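Local structure of lectin (Cicer arietinum, 4YEH) at residues 3-8 and 62-67; 170-175 and 183-188; 11-16 and 176-181; 115-120 and 129-134. The protein probably takes part in metal ion transport, and holds a magnesium ion at the centre of a four-bladed hemopexin-fold beta-propeller. One frame throughout, in Å; residues are numbered along the deposited sequence.

Contact 1. Residues 3-8 and 62-67. With MG (magnesium ion), chain C.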
loop_
_atom_site.group_PDB
_atom_site.type_symbol
_atom_site.label_atom_id
_atom_site.label_comp_id
_atom_site.label_asym_id
_atom_site.label_seq_id
_atom_site.Cartn_x
_atom_site.Cartn_y
_atom_site.Cartn_z
ATOM N N ILE A 3 -10.377 9.178 16.863
ATOM C CA ILE A 3 -10.891 7.980 16.210
ATOM C C ILE A 3 -10.890 8.129 14.680
ATOM O O ILE A 3 -11.343 9.121 14.123
ATOM C CB ILE A 3 -12.267 7.606 16.768
ATOM C CG1 ILE A 3 -12.188 7.596 18.302
ATOM C CG2 ILE A 3 -12.674 6.228 16.295
ATOM C CD1 ILE A 3 -13.473 7.935 18.999
ATOM N N ASN A 4 -10.361 7.115 14.027
ATOM C CA ASN A 4 -10.097 7.155 12.627
ATOM C C ASN A 4 -10.925 6.103 11.888
ATOM O O ASN A 4 -11.260 6.272 10.719
ATOM C CB ASN A 4 -8.610 6.931 12.377
ATOM C CG ASN A 4 -8.142 7.640 11.124
ATOM O OD1 ASN A 4 -8.963 8.263 10.470
ATOM N ND2 ASN A 4 -6.835 7.543 10.769
ATOM N N ALA A 5 -11.285 5.031 12.594
ATOM C CA ALA A 5 -11.959 3.918 11.962
ATOM C C ALA A 5 -12.546 3.054 13.037
ATOM O O ALA A 5 -11.899 2.780 14.079
ATOM C CB ALA A 5 -11.000 3.110 11.129
ATOM N N ALA A 6 -13.782 2.635 12.782
ATOM C CA ALA A 6 -14.455 1.653 13.599
ATOM C C ALA A 6 -15.329 0.763 12.754
ATOM O O ALA A 6 -15.690 1.088 11.619
ATOM C CB ALA A 6 -15.244 2.311 14.693
ATOM N N PHE A 7 -15.589 -0.416 13.316
ATOM C CA PHE A 7 -16.540 -1.337 12.775
ATOM C C PHE A 7 -17.171 -2.027 13.992
ATOM O O PHE A 7 -16.512 -2.200 14.999
ATOM C CB PHE A 7 -15.909 -2.295 11.762
ATOM C CG PHE A 7 -14.949 -3.300 12.346
ATOM C CD1 PHE A 7 -13.593 -3.271 11.984
ATOM C CD2 PHE A 7 -15.394 -4.315 13.209
ATOM C CE1 PHE A 7 -12.714 -4.197 12.490
ATOM C CE2 PHE A 7 -14.496 -5.258 13.726
ATOM C CZ PHE A 7 -13.161 -5.198 13.361
ATOM N N ARG A 8 -18.441 -2.406 13.899
ATOM C CA ARG A 8 -19.156 -3.096 14.979
ATOM C C ARG A 8 -18.720 -4.556 15.096
ATOM O O ARG A 8 -18.482 -5.216 14.063
ATOM C CB ARG A 8 -20.645 -3.062 14.676
ATOM C CG ARG A 8 -21.540 -3.712 15.706
ATOM C CD ARG A 8 -22.986 -3.519 15.317
ATOM N NE ARG A 8 -23.221 -4.010 13.961
ATOM C CZ ARG A 8 -24.377 -3.942 13.323
ATOM N NH1 ARG A 8 -25.443 -3.426 13.926
ATOM N NH2 ARG A 8 -24.468 -4.454 12.092
ATOM N N ASP A 62 -7.695 3.501 8.434
ATOM C CA ASP A 62 -8.353 4.816 8.389
ATOM C C ASP A 62 -9.887 4.788 8.170
ATOM O O ASP A 62 -10.581 5.794 8.299
ATOM C CB ASP A 62 -7.583 5.817 7.477
ATOM C CG ASP A 62 -7.614 5.430 6.043
ATOM O OD1 ASP A 62 -8.609 4.773 5.656
ATOM O OD2 ASP A 62 -6.716 5.826 5.273
ATOM N N CYS A 63 -10.400 3.621 7.858
ATOM C CA CYS A 63 -11.809 3.361 7.636
ATOM C C CYS A 63 -12.023 1.834 7.727
ATOM O O CYS A 63 -11.192 1.029 7.216
ATOM C CB CYS A 63 -12.188 3.871 6.261
ATOM S SG CYS A 63 -13.928 3.760 5.843
ATOM N N SER A 64 -13.122 1.434 8.349
ATOM C CA SER A 64 -13.554 0.052 8.322
ATOM C C SER A 64 -15.124 -0.139 8.486
ATOM O O SER A 64 -15.832 0.792 8.802
ATOM C CB SER A 64 -12.744 -0.771 9.350
ATOM O OG SER A 64 -12.767 -0.147 10.645
ATOM N N PHE A 65 -15.639 -1.336 8.211
ATOM C CA PHE A 65 -17.025 -1.644 8.450
ATOM C C PHE A 65 -17.331 -3.121 8.674
ATOM O O PHE A 65 -16.650 -4.050 8.188
ATOM C CB PHE A 65 -17.967 -0.973 7.428
ATOM C CG PHE A 65 -17.695 -1.343 5.990
ATOM C CD1 PHE A 65 -18.440 -2.330 5.382
ATOM C CD2 PHE A 65 -16.749 -0.682 5.260
ATOM C CE1 PHE A 65 -18.207 -2.693 4.101
ATOM C CE2 PHE A 65 -16.544 -1.004 3.958
ATOM C CZ PHE A 65 -17.275 -2.022 3.380
ATOM N N ASP A 66 -18.359 -3.349 9.473
ATOM C CA ASP A 66 -18.803 -4.721 9.726
ATOM C C ASP A 66 -19.455 -5.193 8.419
ATOM O O ASP A 66 -20.079 -4.379 7.705
ATOM C CB ASP A 66 -19.820 -4.772 10.872
ATOM C CG ASP A 66 -20.232 -6.231 11.214
ATOM O OD1 ASP A 66 -19.324 -7.054 11.595
ATOM O OD2 ASP A 66 -21.468 -6.545 11.151
ATOM N N THR A 67 -19.343 -6.476 8.092
ATOM C CA THR A 67 -20.075 -7.018 6.949
ATOM C C THR A 67 -21.104 -8.017 7.455
ATOM O O THR A 67 -22.220 -7.650 7.822
ATOM C CB THR A 67 -19.136 -7.719 5.952
ATOM O OG1 THR A 67 -18.303 -8.651 6.652
ATOM C CG2 THR A 67 -18.261 -6.700 5.239
HETATM MG MG MG C . -10.899 8.039 8.754
HETATM O O HOH W 1 -19.760 -1.761 11.434
#

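Contact 2. Residues 170-175 and 183-188. With MG (magnesium ion), chain C.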
loop_
_atom_site.group_PDB
_atom_site.type_symbol
_atom_site.label_atom_id
_atom_site.label_comp_id
_atom_site.label_asym_id
_atom_site.label_seq_id
_atom_site.Cartn_x
_atom_site.Cartn_y
_atom_site.Cartn_z
ATOM N N MET A 170 -16.993 13.073 8.129
ATOM C CA MET A 170 -16.811 12.235 9.296
ATOM C C MET A 170 -15.527 11.460 9.239
ATOM O O MET A 170 -15.214 10.860 8.203
ATOM C CB MET A 170 -17.959 11.281 9.466
ATOM C CG MET A 170 -19.199 12.059 9.728
ATOM S SD MET A 170 -20.553 11.450 8.750
ATOM C CE MET A 170 -21.515 12.955 8.600
ATOM N N ASP A 171 -14.845 11.462 10.387
ATOM C CA ASP A 171 -13.537 10.928 10.606
ATOM C C ASP A 171 -13.597 9.405 10.849
ATOM O O ASP A 171 -12.678 8.633 10.503
ATOM C CB ASP A 171 -12.962 11.638 11.864
ATOM C CG ASP A 171 -12.198 12.979 11.564
ATOM O OD1 ASP A 171 -11.588 13.545 12.545
ATOM O OD2 ASP A 171 -12.130 13.444 10.383
ATOM N N SER A 172 -14.669 8.991 11.492
ATOM C CA SER A 172 -14.841 7.606 11.888
ATOM C C SER A 172 -16.337 7.303 12.085
ATOM O O SER A 172 -17.096 8.215 12.335
ATOM C CB SER A 172 -14.022 7.333 13.132
ATOM O OG SER A 172 -14.513 6.229 13.911
ATOM N N ALA A 173 -16.766 6.051 11.902
ATOM C CA ALA A 173 -18.172 5.636 12.191
ATOM C C ALA A 173 -18.300 4.168 12.519
ATOM O O ALA A 173 -17.459 3.391 12.148
ATOM C CB ALA A 173 -19.109 5.948 11.037
ATOM N N PHE A 174 -19.344 3.818 13.266
ATOM C CA PHE A 174 -19.774 2.441 13.374
ATOM C C PHE A 174 -21.306 2.331 13.700
ATOM O O PHE A 174 -21.879 3.253 14.267
ATOM C CB PHE A 174 -18.812 1.636 14.278
ATOM C CG PHE A 174 -19.011 1.838 15.774
ATOM C CD1 PHE A 174 -18.426 2.912 16.443
ATOM C CD2 PHE A 174 -19.746 0.913 16.527
ATOM C CE1 PHE A 174 -18.619 3.082 17.809
ATOM C CE2 PHE A 174 -19.943 1.082 17.892
ATOM C CZ PHE A 174 -19.360 2.165 18.536
ATOM N N ALA A 175 -21.972 1.264 13.255
ATOM C CA ALA A 175 -23.375 0.979 13.637
ATOM C C ALA A 175 -23.452 0.356 15.028
ATOM O O ALA A 175 -22.552 -0.397 15.430
ATOM C CB ALA A 175 -24.060 0.047 12.621
ATOM N N TYR A 183 -23.059 5.341 15.487
ATOM C CA TYR A 183 -22.272 6.430 16.070
ATOM C C TYR A 183 -21.293 7.083 15.093
ATOM O O TYR A 183 -20.692 6.392 14.294
ATOM C CB TYR A 183 -21.506 5.909 17.264
ATOM C CG TYR A 183 -22.380 5.323 18.331
ATOM C CD1 TYR A 183 -22.848 6.114 19.399
ATOM C CD2 TYR A 183 -22.729 3.982 18.305
ATOM C CE1 TYR A 183 -23.628 5.565 20.400
ATOM C CE2 TYR A 183 -23.523 3.425 19.297
ATOM C CZ TYR A 183 -23.960 4.222 20.338
ATOM O OH TYR A 183 -24.745 3.694 21.327
ATOM N N LEU A 184 -21.100 8.404 15.217
ATOM C CA LEU A 184 -20.263 9.198 14.313
ATOM C C LEU A 184 -19.322 10.121 15.078
ATOM O O LEU A 184 -19.690 10.675 16.139
ATOM C CB LEU A 184 -21.073 10.047 13.347
ATOM C CG LEU A 184 -22.287 9.565 12.573
ATOM C CD1 LEU A 184 -23.056 10.796 12.129
ATOM C CD2 LEU A 184 -21.941 8.648 11.389
ATOM N N PHE A 185 -18.132 10.320 14.503
ATOM C CA PHE A 185 -16.993 10.869 15.243
ATOM C C PHE A 185 -16.192 11.826 14.392
ATOM O O PHE A 185 -15.783 11.484 13.299
ATOM C CB PHE A 185 -16.054 9.744 15.708
ATOM C CG PHE A 185 -16.716 8.699 16.559
ATOM C CD1 PHE A 185 -17.415 7.626 15.969
ATOM C CD2 PHE A 185 -16.651 8.771 17.948
ATOM C CE1 PHE A 185 -18.010 6.631 16.743
ATOM C CE2 PHE A 185 -17.256 7.776 18.714
ATOM C CZ PHE A 185 -17.924 6.702 18.099
ATOM N N LYS A 186 -15.958 13.017 14.901
ATOM C CA LYS A 186 -15.128 13.959 14.185
ATOM C C LYS A 186 -14.396 14.792 15.209
ATOM O O LYS A 186 -15.018 15.576 15.912
ATOM C CB LYS A 186 -15.992 14.858 13.315
ATOM C CG LYS A 186 -15.241 15.680 12.305
ATOM C CD LYS A 186 -16.147 16.748 11.715
ATOM C CE LYS A 186 -15.521 17.339 10.477
ATOM N NZ LYS A 186 -16.518 18.133 9.719
ATOM N N GLY A 187 -13.080 14.650 15.310
ATOM C CA GLY A 187 -12.381 15.343 16.391
ATOM C C GLY A 187 -12.784 14.748 17.736
ATOM O O GLY A 187 -12.770 13.514 17.915
ATOM N N GLU A 188 -13.146 15.624 18.663
ATOM C CA GLU A 188 -13.564 15.254 20.027
ATOM C C GLU A 188 -15.116 15.261 20.162
ATOM O O GLU A 188 -15.666 15.049 21.224
ATOM C CB GLU A 188 -12.976 16.253 21.015
ATOM C CG GLU A 188 -13.582 17.638 20.879
ATOM C CD GLU A 188 -12.575 18.727 21.187
ATOM O OE1 GLU A 188 -12.572 19.820 20.551
ATOM O OE2 GLU A 188 -11.781 18.487 22.124
HETATM MG MG MG C . -10.899 8.039 8.754
#

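Contact 3. Residues 11-16 and 176-181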
loop_
_atom_site.group_PDB
_atom_site.type_symbol
_atom_site.label_atom_id
_atom_site.label_comp_id
_atom_site.label_asym_id
_atom_site.label_seq_id
_atom_site.Cartn_x
_atom_site.Cartn_y
_atom_site.Cartn_z
ATOM N N ARG A 11 -19.668 -9.698 18.658
ATOM C CA ARG A 11 -19.950 -9.915 20.075
ATOM C C ARG A 11 -20.774 -8.715 20.619
ATOM O O ARG A 11 -20.298 -7.566 20.633
ATOM C CB ARG A 11 -18.658 -10.072 20.855
ATOM C CG ARG A 11 -17.725 -11.136 20.283
ATOM C CD ARG A 11 -18.042 -12.501 20.871
ATOM N NE ARG A 11 -17.484 -13.661 20.171
ATOM C CZ ARG A 11 -16.573 -14.431 20.751
ATOM N NH1 ARG A 11 -16.135 -14.106 21.994
ATOM N NH2 ARG A 11 -16.071 -15.467 20.112
ATOM N N ASN A 12 -21.948 -9.003 21.169
ATOM C CA ASN A 12 -22.918 -7.959 21.459
ATOM C C ASN A 12 -22.377 -6.850 22.358
ATOM O O ASN A 12 -21.693 -7.094 23.352
ATOM C CB ASN A 12 -24.181 -8.563 22.077
ATOM C CG ASN A 12 -24.578 -9.875 21.429
ATOM O OD1 ASN A 12 -24.252 -10.131 20.270
ATOM N ND2 ASN A 12 -25.287 -10.714 22.176
ATOM N N ASN A 13 -22.686 -5.618 21.972
ATOM C CA ASN A 13 -22.197 -4.441 22.669
ATOM C C ASN A 13 -20.675 -4.319 22.671
ATOM O O ASN A 13 -20.095 -3.820 23.636
ATOM C CB ASN A 13 -22.724 -4.414 24.106
ATOM C CG ASN A 13 -24.239 -4.389 24.170
ATOM O OD1 ASN A 13 -24.892 -3.669 23.414
ATOM N ND2 ASN A 13 -24.806 -5.178 25.076
ATOM N N GLU A 14 -20.024 -4.758 21.595
ATOM C CA GLU A 14 -18.590 -4.540 21.480
ATOM C C GLU A 14 -18.236 -3.884 20.157
ATOM O O GLU A 14 -18.931 -4.107 19.158
ATOM C CB GLU A 14 -17.793 -5.847 21.646
ATOM C CG GLU A 14 -17.983 -6.558 22.970
ATOM C CD GLU A 14 -16.970 -7.680 23.159
ATOM O OE1 GLU A 14 -15.804 -7.517 22.766
ATOM O OE2 GLU A 14 -17.333 -8.759 23.658
ATOM N N ALA A 15 -17.140 -3.107 20.151
ATOM C CA ALA A 15 -16.701 -2.380 18.966
ATOM C C ALA A 15 -15.189 -2.248 19.012
ATOM O O ALA A 15 -14.618 -2.136 20.121
ATOM C CB ALA A 15 -17.314 -0.999 18.938
ATOM N N TYR A 16 -14.567 -2.238 17.826
ATOM C CA TYR A 16 -13.166 -1.997 17.687
ATOM C C TYR A 16 -12.956 -0.595 17.174
ATOM O O TYR A 16 -13.679 -0.118 16.330
ATOM C CB TYR A 16 -12.513 -3.011 16.750
ATOM C CG TYR A 16 -12.542 -4.434 17.296
ATOM C CD1 TYR A 16 -11.489 -4.909 18.084
ATOM C CD2 TYR A 16 -13.584 -5.296 17.022
ATOM C CE1 TYR A 16 -11.461 -6.182 18.584
ATOM C CE2 TYR A 16 -13.576 -6.587 17.535
ATOM C CZ TYR A 16 -12.517 -7.020 18.318
ATOM O OH TYR A 16 -12.488 -8.298 18.853
ATOM N N SER A 176 -24.523 0.706 15.749
ATOM C CA SER A 176 -24.827 0.147 17.040
ATOM C C SER A 176 -25.341 -1.254 16.877
ATOM O O SER A 176 -25.530 -1.728 15.776
ATOM C CB SER A 176 -25.910 0.975 17.745
ATOM O OG SER A 176 -26.012 0.607 19.122
ATOM N N HIS A 177 -25.568 -1.920 18.008
ATOM C CA HIS A 177 -26.090 -3.250 18.041
ATOM C C HIS A 177 -27.601 -3.155 18.200
ATOM O O HIS A 177 -28.304 -4.162 18.124
ATOM C CB HIS A 177 -25.473 -3.988 19.213
ATOM C CG HIS A 177 -24.175 -4.662 18.885
ATOM N ND1 HIS A 177 -22.979 -3.977 18.797
ATOM C CD2 HIS A 177 -23.891 -5.959 18.611
ATOM C CE1 HIS A 177 -22.016 -4.824 18.481
ATOM N NE2 HIS A 177 -22.544 -6.034 18.365
ATOM N N LYS A 178 -28.087 -1.941 18.445
ATOM C CA LYS A 178 -29.508 -1.626 18.506
ATOM C C LYS A 178 -29.987 -1.163 17.113
ATOM O O LYS A 178 -29.267 -0.521 16.323
ATOM C CB LYS A 178 -29.768 -0.519 19.543
ATOM C CG LYS A 178 -28.988 -0.619 20.882
ATOM C CD LYS A 178 -29.677 -1.501 21.946
ATOM C CE LYS A 178 -28.818 -1.595 23.237
ATOM N NZ LYS A 178 -29.529 -1.993 24.501
ATOM N N THR A 179 -31.232 -1.500 16.825
ATOM C CA THR A 179 -31.806 -1.246 15.534
ATOM C C THR A 179 -31.623 0.213 15.087
ATOM O O THR A 179 -31.774 1.152 15.867
ATOM C CB THR A 179 -33.291 -1.681 15.524
ATOM O OG1 THR A 179 -33.395 -3.069 15.896
ATOM C CG2 THR A 179 -33.905 -1.457 14.158
ATOM N N ASN A 180 -31.261 0.373 13.818
ATOM C CA ASN A 180 -31.291 1.665 13.148
ATOM C C ASN A 180 -30.470 2.726 13.882
ATOM O O ASN A 180 -30.821 3.936 13.849
ATOM C CB ASN A 180 -32.756 2.167 12.915
ATOM C CG ASN A 180 -33.707 1.104 12.319
ATOM O OD1 ASN A 180 -33.278 0.175 11.642
ATOM N ND2 ASN A 180 -35.023 1.243 12.603
ATOM N N GLU A 181 -29.405 2.312 14.578
ATOM C CA GLU A 181 -28.522 3.311 15.221
ATOM C C GLU A 181 -27.058 3.208 14.829
ATOM O O GLU A 181 -26.509 2.115 14.640
ATOM C CB GLU A 181 -28.618 3.332 16.746
ATOM C CG GLU A 181 -30.000 3.565 17.318
ATOM C CD GLU A 181 -30.055 3.360 18.816
ATOM O OE1 GLU A 181 -29.238 3.942 19.533
ATOM O OE2 GLU A 181 -30.910 2.617 19.305
#

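Contact 4. Residues 115-120 and 129-134. With MG (magnesium ion), chain C.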
loop_
_atom_site.group_PDB
_atom_site.type_symbol
_atom_site.label_atom_id
_atom_site.label_comp_id
_atom_site.label_asym_id
_atom_site.label_seq_id
_atom_site.Cartn_x
_atom_site.Cartn_y
_atom_site.Cartn_z
ATOM N N ASN A 115 -9.347 7.202 -3.913
ATOM C CA ASN A 115 -8.047 7.367 -3.223
ATOM C C ASN A 115 -8.152 7.289 -1.662
ATOM O O ASN A 115 -7.187 7.372 -0.964
ATOM C CB ASN A 115 -7.368 8.680 -3.634
ATOM C CG ASN A 115 -7.053 8.752 -5.122
ATOM O OD1 ASN A 115 -6.576 7.816 -5.763
ATOM N ND2 ASN A 115 -7.297 9.919 -5.665
ATOM N N GLY A 116 -9.343 7.110 -1.146
ATOM C CA GLY A 116 -9.505 6.961 0.273
ATOM C C GLY A 116 -10.941 7.128 0.701
ATOM O O GLY A 116 -11.664 8.009 0.160
ATOM N N ILE A 117 -11.356 6.308 1.677
ATOM C CA ILE A 117 -12.627 6.566 2.348
ATOM C C ILE A 117 -12.380 7.102 3.773
ATOM O O ILE A 117 -11.487 6.665 4.463
ATOM C CB ILE A 117 -13.553 5.298 2.213
ATOM C CG1 ILE A 117 -13.694 4.921 0.713
ATOM C CG2 ILE A 117 -14.879 5.437 2.943
ATOM C CD1 ILE A 117 -14.570 3.743 0.335
ATOM N N ASP A 118 -13.185 8.078 4.199
ATOM C CA ASP A 118 -13.133 8.664 5.535
ATOM C C ASP A 118 -13.629 7.719 6.622
ATOM O O ASP A 118 -12.914 7.391 7.566
ATOM C CB ASP A 118 -13.954 9.959 5.505
ATOM C CG ASP A 118 -13.189 11.122 4.919
ATOM O OD1 ASP A 118 -13.840 12.159 4.743
ATOM O OD2 ASP A 118 -11.959 11.000 4.626
ATOM N N ALA A 119 -14.843 7.249 6.462
ATOM C CA ALA A 119 -15.518 6.353 7.444
ATOM C C ALA A 119 -16.674 5.561 6.803
ATOM O O ALA A 119 -17.091 5.831 5.651
ATOM C CB ALA A 119 -16.048 7.164 8.660
ATOM N N ALA A 120 -17.205 4.609 7.579
ATOM C CA ALA A 120 -18.253 3.727 7.085
ATOM C C ALA A 120 -18.926 2.969 8.225
ATOM O O ALA A 120 -18.245 2.585 9.215
ATOM C CB ALA A 120 -17.676 2.749 6.059
ATOM N N VAL A 129 -24.042 -1.210 2.963
ATOM C CA VAL A 129 -23.117 -0.379 3.731
ATOM C C VAL A 129 -23.146 1.069 3.291
ATOM O O VAL A 129 -23.310 1.355 2.083
ATOM C CB VAL A 129 -21.704 -0.953 3.670
ATOM C CG1 VAL A 129 -20.784 -0.201 4.607
ATOM C CG2 VAL A 129 -21.763 -2.395 4.093
ATOM N N TYR A 130 -23.085 1.975 4.257
ATOM C CA TYR A 130 -22.900 3.438 3.991
ATOM C C TYR A 130 -21.440 3.910 4.199
ATOM O O TYR A 130 -20.808 3.592 5.196
ATOM C CB TYR A 130 -23.848 4.330 4.836
ATOM C CG TYR A 130 -25.329 4.095 4.610
ATOM C CD1 TYR A 130 -26.046 4.907 3.772
ATOM C CD2 TYR A 130 -26.008 3.068 5.266
ATOM C CE1 TYR A 130 -27.399 4.710 3.566
ATOM C CE2 TYR A 130 -27.356 2.840 5.071
ATOM C CZ TYR A 130 -28.055 3.643 4.213
ATOM O OH TYR A 130 -29.412 3.389 4.043
ATOM N N LEU A 131 -20.928 4.706 3.269
ATOM C CA LEU A 131 -19.565 5.168 3.327
ATOM C C LEU A 131 -19.451 6.682 3.112
ATOM O O LEU A 131 -20.144 7.240 2.315
ATOM C CB LEU A 131 -18.666 4.410 2.325
ATOM C CG LEU A 131 -18.783 2.896 2.369
ATOM C CD1 LEU A 131 -19.808 2.353 1.377
ATOM C CD2 LEU A 131 -17.385 2.338 2.073
ATOM N N PHE A 132 -18.500 7.315 3.791
ATOM C CA PHE A 132 -18.312 8.747 3.737
ATOM C C PHE A 132 -16.882 9.111 3.380
ATOM O O PHE A 132 -15.882 8.566 3.947
ATOM C CB PHE A 132 -18.666 9.317 5.077
ATOM C CG PHE A 132 -19.962 8.798 5.603
ATOM C CD1 PHE A 132 -21.133 9.394 5.220
ATOM C CD2 PHE A 132 -20.015 7.722 6.452
ATOM C CE1 PHE A 132 -22.342 8.948 5.681
ATOM C CE2 PHE A 132 -21.226 7.270 6.932
ATOM C CZ PHE A 132 -22.399 7.886 6.539
ATOM N N LYS A 133 -16.801 10.033 2.431
ATOM C CA LYS A 133 -15.580 10.732 2.091
ATOM C C LYS A 133 -15.943 12.203 1.896
ATOM O O LYS A 133 -16.933 12.560 1.173
ATOM C CB LYS A 133 -15.012 10.151 0.801
ATOM C CG LYS A 133 -13.740 10.864 0.262
ATOM C CD LYS A 133 -12.558 10.911 1.219
ATOM C CE LYS A 133 -11.361 11.381 0.428
ATOM N NZ LYS A 133 -11.053 10.376 -0.652
ATOM N N GLY A 134 -15.182 13.081 2.557
ATOM C CA GLY A 134 -15.483 14.518 2.462
ATOM C C GLY A 134 -16.913 14.758 2.902
ATOM O O GLY A 134 -17.289 14.501 4.060
HETATM MG MG MG C . -10.899 8.039 8.754
HETATM O O HOH W 2 -16.196 12.176 5.630
#

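Contact 1. Residues 3-8 and 62-67
N4 and D62 meet through the magnesium ion, which both of them bind. The ion lies 2.6 Å from the side-chain oxygen OD1 of N4 and 2.3 Å from the carbonyl O of D62. CG of N4 stands opposite its own backbone N (chi1 -150°), which brings ND2 to within 3.8 Å of CB of D62, the amide and carboxylate planes 61° apart; the D62 carboxylate turns off to the backbone N of E77. Strands 3-8 and 63-66 then run side by side in the same direction, axes 4.9 Å apart. S64 leans across, its OG giving a weak bond to the carbonyl O of A6 while also lying at the edge of the F7 ring, 3.5 Å from CD1. A water accepts from the backbone N of both R8 and D66 and so bridges the two strands. Beyond it the R8 guanidinium presents an edge to the D66 carboxylate, with planes 82° apart; NH2 to OD2 is a long salt bridge of 3.8 Å, while NH1 binds the carbonyl O of S176. Innermost strands running parallel around a central channel, with a metal ion bound in it, are characteristic of the hemopexin propeller.

Contact 2. Residues 170-175 and 183-188
The carbonyl O of F185 is gripped twice: D171 N lies 3.1 Å from F185 O, and S172 N lies 3.3 Å from the same F185 O. Two successive residues facing one define a classic beta bulge, here at the mouth of the hairpin, and at this bulge the O of D171 binds the magnesium ion at 2.6 Å. The D171 side chain turns the other way, where OD1 accepts a weak bond from the backbone N of G187. Regular antiparallel pairing follows. F174 and Y183 are joined by two bonds, Y183 N reaching the O of F174 at 2.7 Å and F174 N returning the bond to Y183 O.

Their rings illustrate how one face of a hairpin becomes an aromatic cluster. With CG between its backbone N and carbonyl carbon (chi1 79°), F174 swings its ring back beside F185 and Y183. CD2 of Y183 comes over one face of it, 3.8 Å from CZ, but the two rings are slid apart and barely overlap. F185 meets the F174 ring rim to rim, the planes only 11° apart. On the other face, CD2 of L184 touches both CB of A173 and SD of M170. The F174 and F185 side chains look towards strand 3-8, packing on A6 and I3, while A173 faces A119 of strand 119-122; strand 189-194 continues the sheet beyond 181-186.

Contact 3. Residues 11-16 and 176-181
H177 lays its imidazole against the type II turn R11 to E14, and the loop that carries it shows how a tight backbone can present one flat group. The walk begins at S176, whose backbone N holds the carbonyl O of E181 at 2.7 Å. Its OG accepts a weak bond from the backbone N of K178, the ring of an ST turn, and also meets the hydroxyl of Y28.

H177 follows and carries nearly the whole contact. With CG opposite its carbonyl carbon (chi1 -88°), the ring extends over the peptide between N12 and N13. The N of N13 lies over the ring centre, 3.4 Å above the plane, and the positions of its neighbours turn its N-H roughly toward the ring; the C of N12 is offset toward the rim. At the ring edge, near its plane, CE1 comes within 3.2 Å of the carbonyl O of E14. The polar ring atoms look elsewhere, ND1 to the hydroxyl of Y28 and NE2, weakly, to the carbonyl of S9.

K178 brings its aliphatic CE to 4.4 Å from OD1 of N13, a loose touch, before a second type II turn leads to E181, whose carboxylate forms a salt bridge with R192.

Between the R11 to E14 turn and H177 the chemistry is therefore peptide against imidazole face, without a classical hydrogen bond. The N13 N-H directed at the ring face and the E14 carbonyl near CE1 both suit the ring's charge distribution, so weak electrostatics and dispersion probably hold the fit.

Contact 4. Residues 115-120 and 129-134
A119 and F132 pair across the hairpin of strands 119-122 and 128-133, the two inner strands of a hemopexin blade, and a classic beta bulge opens it: D118 and A119 both face F132. Among the backbone bonds, F132 N reaches the O of A119 at 2.8 Å and nearly straight, with an N-H...O angle of 167°. The F132 carbonyl takes the A119 amide in return, though its exact place is less sure. At the bulge the chain turns the carbonyl O of D118 to the magnesium ion, 2.4 Å away.

Apolar contacts fill the face carrying A120 and L131. CD1 of I117 meets CD2 of L131 at 3.6 Å, the two chains passing obliquely, and CB of A120 sits 3.9 Å from CG of L131. C63 and F65 of strand 63-66 close over this face.

Polar side-chain contacts hold the open end of the hairpin. OD1 of D118 accepts the backbone N of G134 at 2.7 Å, met from above the carboxylate plane (49° out of it); G134 has a positive phi, which favours glycine. K133 crosses D118 at about a right angle, its CD 3.5 Å from OD2. Bent at chi2 and chi4, the lysine chain curls along the G116 carbonyl, whose O takes a bond from NZ at 2.6 Å; the same NZ also bonds to the carbonyl O of V112.

Together the four contacts show how chemistry follows position in a propeller. Contact 1, buried some 2 Å from the chain centre, joins parallel strands of different sheets and relies on metal, water and a long ion pair. Contacts 2 (buried) and 4 (partly buried) are each the inner hairpin of a single sheet, share the same bulge design, and differ chiefly in their side chains: an aromatic cluster in one, an aliphatic face and a lysine bonded to the G116 carbonyl within the contact in the other. These three meet at one magnesium ion. Contact 3 lies at the surface, away from it, where turns replace strands; it adjoins contacts 1 and 2 but touches nothing of contact 4.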